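Local coordinates for protein acetylxylan esterase / glucomannan deacetylase (Cellvibrio japonicus, PDB 2WAA) that removes acetyl groups from plant cell wall xylan and glucomannan, acting as a family 2 carbohydrate esterase, at residues I148-G153 and P309-D314; N60-I65 and K156-W161. All blocks are in the same frame, centred on the assembly; numbering follows the deposited sequence.

Interaction 1: I148-G153 and P309-D314; sequences IDRVAG and PGDNSD
D311 OD1 is gripped by three donors, one of them from the facing segment: R150 NH1 reaches D311 OD1 at 2.8 Å in a salt bridge. The carboxylate is met from above its plane, whereas OD1 lies close to the plane of the guanidinium; the two flat groups stand nearly perpendicular, 82° apart. Within 309-314, S313 OG donates to D311 OD1 over 2.6 Å on the syn side, and the backbone N of D314 adds a longer bond of 3.3 Å, making an Asx motif. An aspartate suits this place because one oxygen can tie its own turn together and still receive a cation. R150 NH1 makes a second bond, of 2.9 Å, to D314 O, which fixes the arginine to both ends of the turn. That carbonyl also takes D311 N, from its opposite face. CB of D314 lies over one face of the guanidinium, 3.5 Å from R150 NH1. The chain of R150 is bent at chi3 (66°), and its head also donates to the carbonyls of A147, through NE, and H316, through NH2; arginine suits the place because its several N-H groups serve carbonyls and a carboxylate together. It ties loop 148-153 to the loop carrying D314, salt-bridged through OD2 to K156, and H316, whose ND1 bonds D314 OD1: two members of the probable Ser-His-Asp triad of this SGNH-hydrolase domain.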
loop_
_atom_site.group_PDB
_atom_site.type_symbol
_atom_site.label_atom_id
_atom_site.label_comp_id
_atom_site.label_asym_id
_atom_site.label_seq_id
_atom_site.Cartn_x
_atom_site.Cartn_y
_atom_site.Cartn_z
ATOM N N ILE A 148 11.696 6.472 -0.655
ATOM C CA ILE A 148 11.333 7.478 -1.661
ATOM C C ILE A 148 11.696 8.884 -1.190
ATOM O O ILE A 148 12.128 9.724 -2.026
ATOM C CB ILE A 148 9.849 7.343 -2.066
ATOM C CG1 ILE A 148 9.698 6.013 -2.846
ATOM C CG2 ILE A 148 9.345 8.557 -2.850
ATOM C CD1 ILE A 148 8.276 5.698 -3.221
ATOM N N ASP A 149 11.526 9.167 0.106
ATOM C CA ASP A 149 11.755 10.539 0.595
ATOM C C ASP A 149 13.100 10.683 1.299
ATOM O O ASP A 149 13.223 11.442 2.257
ATOM C CB ASP A 149 10.626 11.043 1.532
ATOM C CG ASP A 149 9.363 11.481 0.779
ATOM O OD1 ASP A 149 9.350 11.536 -0.483
ATOM O OD2 ASP A 149 8.328 11.739 1.460
ATOM N N ARG A 150 14.101 9.952 0.822
ATOM C CA ARG A 150 15.432 9.996 1.411
ATOM C C ARG A 150 15.952 11.406 1.201
ATOM O O ARG A 150 15.597 12.070 0.235
ATOM C CB ARG A 150 16.366 9.021 0.672
ATOM C CG ARG A 150 16.792 9.565 -0.717
ATOM C CD ARG A 150 17.446 8.498 -1.637
ATOM N NE ARG A 150 16.466 7.464 -2.006
ATOM C CZ ARG A 150 16.731 6.286 -2.557
ATOM N NH1 ARG A 150 17.980 5.937 -2.893
ATOM N NH2 ARG A 150 15.705 5.463 -2.778
ATOM N N VAL A 151 16.878 11.824 2.037
ATOM C CA VAL A 151 17.552 13.102 1.788
ATOM C C VAL A 151 19.024 12.853 2.040
ATOM O O VAL A 151 19.379 12.177 2.992
ATOM C CB VAL A 151 17.016 14.155 2.757
ATOM C CG1 VAL A 151 18.033 15.307 2.943
ATOM C CG2 VAL A 151 15.679 14.638 2.256
ATOM N N ALA A 152 19.870 13.342 1.145
ATOM C CA ALA A 152 21.316 13.088 1.275
ATOM C C ALA A 152 21.837 13.604 2.630
ATOM O O ALA A 152 21.479 14.692 3.052
ATOM C CB ALA A 152 22.044 13.741 0.137
ATOM N N GLY A 153 22.619 12.794 3.334
ATOM C CA GLY A 153 23.117 13.215 4.650
ATOM C C GLY A 153 22.392 12.615 5.847
ATOM O O GLY A 153 22.974 12.496 6.944
ATOM N N PRO A 309 18.451 1.476 -10.264
ATOM C CA PRO A 309 19.532 1.169 -9.342
ATOM C C PRO A 309 19.504 1.918 -8.018
ATOM O O PRO A 309 20.410 1.736 -7.235
ATOM C CB PRO A 309 20.784 1.569 -10.157
ATOM C CG PRO A 309 20.310 2.783 -10.883
ATOM C CD PRO A 309 18.918 2.321 -11.381
ATOM N N GLY A 310 18.517 2.769 -7.752
ATOM C CA GLY A 310 18.594 3.597 -6.559
ATOM C C GLY A 310 19.633 4.698 -6.739
ATOM O O GLY A 310 19.776 5.241 -7.826
ATOM N N ASP A 311 20.349 5.041 -5.677
ATOM C CA ASP A 311 21.437 6.044 -5.799
ATOM C C ASP A 311 22.495 5.717 -4.772
ATOM O O ASP A 311 22.426 4.664 -4.127
ATOM C CB ASP A 311 20.948 7.505 -5.687
ATOM C CG ASP A 311 20.378 7.869 -4.309
ATOM O OD1 ASP A 311 20.518 7.121 -3.313
ATOM O OD2 ASP A 311 19.763 8.959 -4.231
ATOM N N ASN A 312 23.474 6.601 -4.614
ATOM C CA ASN A 312 24.577 6.285 -3.733
ATOM C C ASN A 312 24.136 6.032 -2.315
ATOM O O ASN A 312 24.681 5.141 -1.674
ATOM C CB ASN A 312 25.633 7.393 -3.767
ATOM C CG ASN A 312 26.406 7.385 -5.055
ATOM O OD1 ASN A 312 26.521 6.336 -5.707
ATOM N ND2 ASN A 312 26.919 8.554 -5.461
ATOM N N SER A 313 23.121 6.763 -1.848
ATOM C CA SER A 313 22.668 6.622 -0.452
ATOM C C SER A 313 21.858 5.367 -0.134
ATOM O O SER A 313 21.801 4.965 1.021
ATOM C CB SER A 313 21.867 7.839 -0.004
ATOM O OG SER A 313 20.764 8.086 -0.868
ATOM N N ASP A 314 21.187 4.777 -1.127
ATOM C CA ASP A 314 20.317 3.620 -0.857
ATOM C C ASP A 314 19.990 2.950 -2.195
ATOM O O ASP A 314 19.665 3.627 -3.168
ATOM C CB ASP A 314 19.077 4.127 -0.125
ATOM C CG ASP A 314 18.279 3.016 0.549
ATOM O OD1 ASP A 314 17.851 2.119 -0.186
ATOM O OD2 ASP A 314 18.085 3.032 1.803
#

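Interaction 2: N60-I65 and K156-W161; sequences NGNSWI and KNTRWW
Segment 60-65, which runs into strand 63-69, lies against a short 3-10 turn at 158-160, with the CA atoms of N62 and T158 6.7 Å apart and those of W64 and R159 6.6 Å apart. An Asx turn leads into this 3-10 segment: N157 OD1 accepts from R159 N, from above the carbonyl plane. T158 points its hydroxyl at N62, chi1 of 54° setting OG1 between backbone N and carbonyl carbon. There T158 OG1 is 3.0 Å from both N62 O and N62 OD1, two acceptors competing for one proton. The small branched threonine suits this spot, since its methyl CG2 packs 3.5 Å from N62 ND2. Here the β-rich N-terminal CE2 domain meets a loop of the GDSL-type esterase domain, so the contact joins the protein's two domains. Tryptophan suits position 64 by offering a polar N-H at its edge and a broad flat face. The edge meets T158, W64 NE1 making a weak bond to OG1 with an N-H...O angle of only 121°. Water 2 accepts from W64 NE1 and donates to N157 OD1; water 1 bridges N62 OD1 and T158 N. The face receives the methylenes of R159: CG stands 3.6 Å from the centroid of the six-membered ring of W64, a CH-π contact 11° off the normal. Beyond them the arginine chain leads away, and NH2 forms a salt bridge with E154.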
loop_
_atom_site.group_PDB
_atom_site.type_symbol
_atom_site.label_atom_id
_atom_site.label_comp_id
_atom_site.label_asym_id
_atom_site.label_seq_id
_atom_site.Cartn_x
_atom_site.Cartn_y
_atom_site.Cartn_z
ATOM N N ASN A 60 4.123 2.251 18.119
ATOM C CA ASN A 60 5.518 2.411 18.561
ATOM C C ASN A 60 6.042 3.827 18.455
ATOM O O ASN A 60 7.256 4.036 18.596
ATOM C CB ASN A 60 6.484 1.562 17.702
ATOM C CG ASN A 60 6.148 0.107 17.704
ATOM O OD1 ASN A 60 5.888 -0.504 18.759
ATOM N ND2 ASN A 60 6.176 -0.491 16.512
ATOM N N GLY A 61 5.178 4.779 18.112
ATOM C CA GLY A 61 5.582 6.160 17.993
ATOM C C GLY A 61 6.554 6.370 16.844
ATOM O O GLY A 61 7.342 7.324 16.838
ATOM N N ASN A 62 6.494 5.472 15.856
ATOM C CA ASN A 62 7.444 5.499 14.761
ATOM C C ASN A 62 6.732 5.495 13.394
ATOM O O ASN A 62 7.319 5.077 12.387
ATOM C CB ASN A 62 8.325 4.244 14.923
ATOM C CG ASN A 62 9.627 4.324 14.157
ATOM O OD1 ASN A 62 10.105 5.406 13.849
ATOM N ND2 ASN A 62 10.247 3.145 13.901
ATOM N N SER A 63 5.471 5.920 13.383
ATOM C CA SER A 63 4.617 5.863 12.166
ATOM C C SER A 63 4.316 7.271 11.596
ATOM O O SER A 63 4.078 8.231 12.337
ATOM C CB SER A 63 3.279 5.175 12.460
ATOM O OG SER A 63 3.473 3.891 13.036
ATOM N N TRP A 64 4.288 7.382 10.269
ATOM C CA TRP A 64 4.051 8.676 9.649
ATOM C C TRP A 64 2.786 8.645 8.816
ATOM O O TRP A 64 2.440 7.611 8.173
ATOM C CB TRP A 64 5.213 9.043 8.695
ATOM C CG TRP A 64 6.529 9.373 9.447
ATOM C CD1 TRP A 64 7.447 8.487 9.978
ATOM C CD2 TRP A 64 7.044 10.695 9.715
ATOM N NE1 TRP A 64 8.493 9.187 10.536
ATOM C CE2 TRP A 64 8.276 10.536 10.391
ATOM C CE3 TRP A 64 6.600 11.997 9.398
ATOM C CZ2 TRP A 64 9.047 11.628 10.808
ATOM C CZ3 TRP A 64 7.368 13.093 9.790
ATOM C CH2 TRP A 64 8.582 12.906 10.501
ATOM N N ILE A 65 2.125 9.790 8.781
ATOM C CA ILE A 65 1.000 9.991 7.885
ATOM C C ILE A 65 1.212 11.291 7.088
ATOM O O ILE A 65 1.968 12.185 7.515
ATOM C CB ILE A 65 -0.321 10.094 8.673
ATOM C CG1 ILE A 65 -0.269 11.308 9.647
ATOM C CG2 ILE A 65 -0.615 8.732 9.404
ATOM C CD1 ILE A 65 -1.601 11.626 10.320
ATOM N N LYS A 156 18.834 6.772 7.322
ATOM C CA LYS A 156 17.508 6.265 6.985
ATOM C C LYS A 156 16.648 6.207 8.254
ATOM O O LYS A 156 17.108 5.772 9.336
ATOM C CB LYS A 156 17.640 4.872 6.381
ATOM C CG LYS A 156 16.379 4.288 5.809
ATOM C CD LYS A 156 16.662 2.838 5.484
ATOM C CE LYS A 156 16.211 2.552 4.164
ATOM N NZ LYS A 156 16.920 1.372 3.591
ATOM N N ASN A 157 15.397 6.632 8.137
ATOM C CA ASN A 157 14.469 6.507 9.232
ATOM C C ASN A 157 13.053 6.410 8.631
ATOM O O ASN A 157 12.913 6.473 7.420
ATOM C CB ASN A 157 14.622 7.711 10.160
ATOM C CG ASN A 157 14.159 9.010 9.507
ATOM O OD1 ASN A 157 12.984 9.341 9.585
ATOM N ND2 ASN A 157 15.078 9.759 8.907
ATOM N N THR A 158 12.027 6.227 9.457
ATOM C CA THR A 158 10.724 5.868 8.907
ATOM C C THR A 158 10.085 7.025 8.115
ATOM O O THR A 158 9.134 6.801 7.353
ATOM C CB THR A 158 9.714 5.370 9.977
ATOM O OG1 THR A 158 9.623 6.354 11.020
ATOM C CG2 THR A 158 10.221 4.046 10.567
ATOM N N ARG A 159 10.623 8.245 8.243
ATOM C CA ARG A 159 10.185 9.365 7.414
ATOM C C ARG A 159 10.503 9.179 5.930
ATOM O O ARG A 159 9.837 9.750 5.065
ATOM C CB ARG A 159 10.810 10.687 7.927
ATOM C CG ARG A 159 10.095 11.931 7.342
ATOM C CD ARG A 159 11.008 13.170 7.421
ATOM N NE ARG A 159 12.289 12.884 6.750
ATOM C CZ ARG A 159 12.454 12.775 5.439
ATOM N NH1 ARG A 159 11.444 12.959 4.617
ATOM N NH2 ARG A 159 13.668 12.476 4.934
ATOM N N TRP A 160 11.479 8.333 5.626
ATOM C CA TRP A 160 11.849 8.107 4.252
ATOM C C TRP A 160 10.777 7.392 3.420
ATOM O O TRP A 160 10.886 7.359 2.197
ATOM C CB TRP A 160 13.133 7.282 4.212
ATOM C CG TRP A 160 14.382 8.071 4.494
ATOM C CD1 TRP A 160 14.517 9.229 5.255
ATOM C CD2 TRP A 160 15.696 7.725 4.061
ATOM N NE1 TRP A 160 15.832 9.628 5.271
ATOM C CE2 TRP A 160 16.583 8.717 4.567
ATOM C CE3 TRP A 160 16.210 6.659 3.315
ATOM C CZ2 TRP A 160 17.960 8.697 4.311
ATOM C CZ3 TRP A 160 17.576 6.636 3.049
ATOM C CH2 TRP A 160 18.438 7.639 3.557
ATOM N N TRP A 161 9.779 6.782 4.060
ATOM C CA TRP A 161 8.742 6.094 3.296
ATOM C C TRP A 161 7.689 7.062 2.722
ATOM O O TRP A 161 7.236 7.982 3.407
ATOM C CB TRP A 161 8.011 5.082 4.198
ATOM C CG TRP A 161 8.678 3.735 4.342
ATOM C CD1 TRP A 161 8.141 2.538 3.963
ATOM C CD2 TRP A 161 9.949 3.424 4.958
ATOM N NE1 TRP A 161 9.002 1.506 4.267
ATOM C CE2 TRP A 161 10.109 2.007 4.882
ATOM C CE3 TRP A 161 10.964 4.192 5.562
ATOM C CZ2 TRP A 161 11.238 1.343 5.366
ATOM C CZ3 TRP A 161 12.095 3.520 6.080
ATOM C CH2 TRP A 161 12.225 2.113 5.948
HETATM O O HOH W 1 12.361 6.216 12.396
HETATM O O HOH W 2 11.214 8.876 11.789
#

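Overall arrangement
Interactions 1 and 2 share the loop region between strand 133-139 and helix 167-174, and their centres lie 16 Å apart. They touch directly: K156 NZ forms a 2.7 Å salt bridge with D314 OD2, D149 N probably bonds to W160 O at 2.8 Å, and the W160 ring packs against R150, with its CD2 3.5 Å from R150 CA. This one loop therefore meets both the inferred charge-relay aspartate, D314, and the N-terminal domain. Interaction 1 includes D314, whose side chain lies about 7 Å from that of S141, the inferred nucleophile; in interaction 2, T158 is about 12 Å from S141, side chain to side chain.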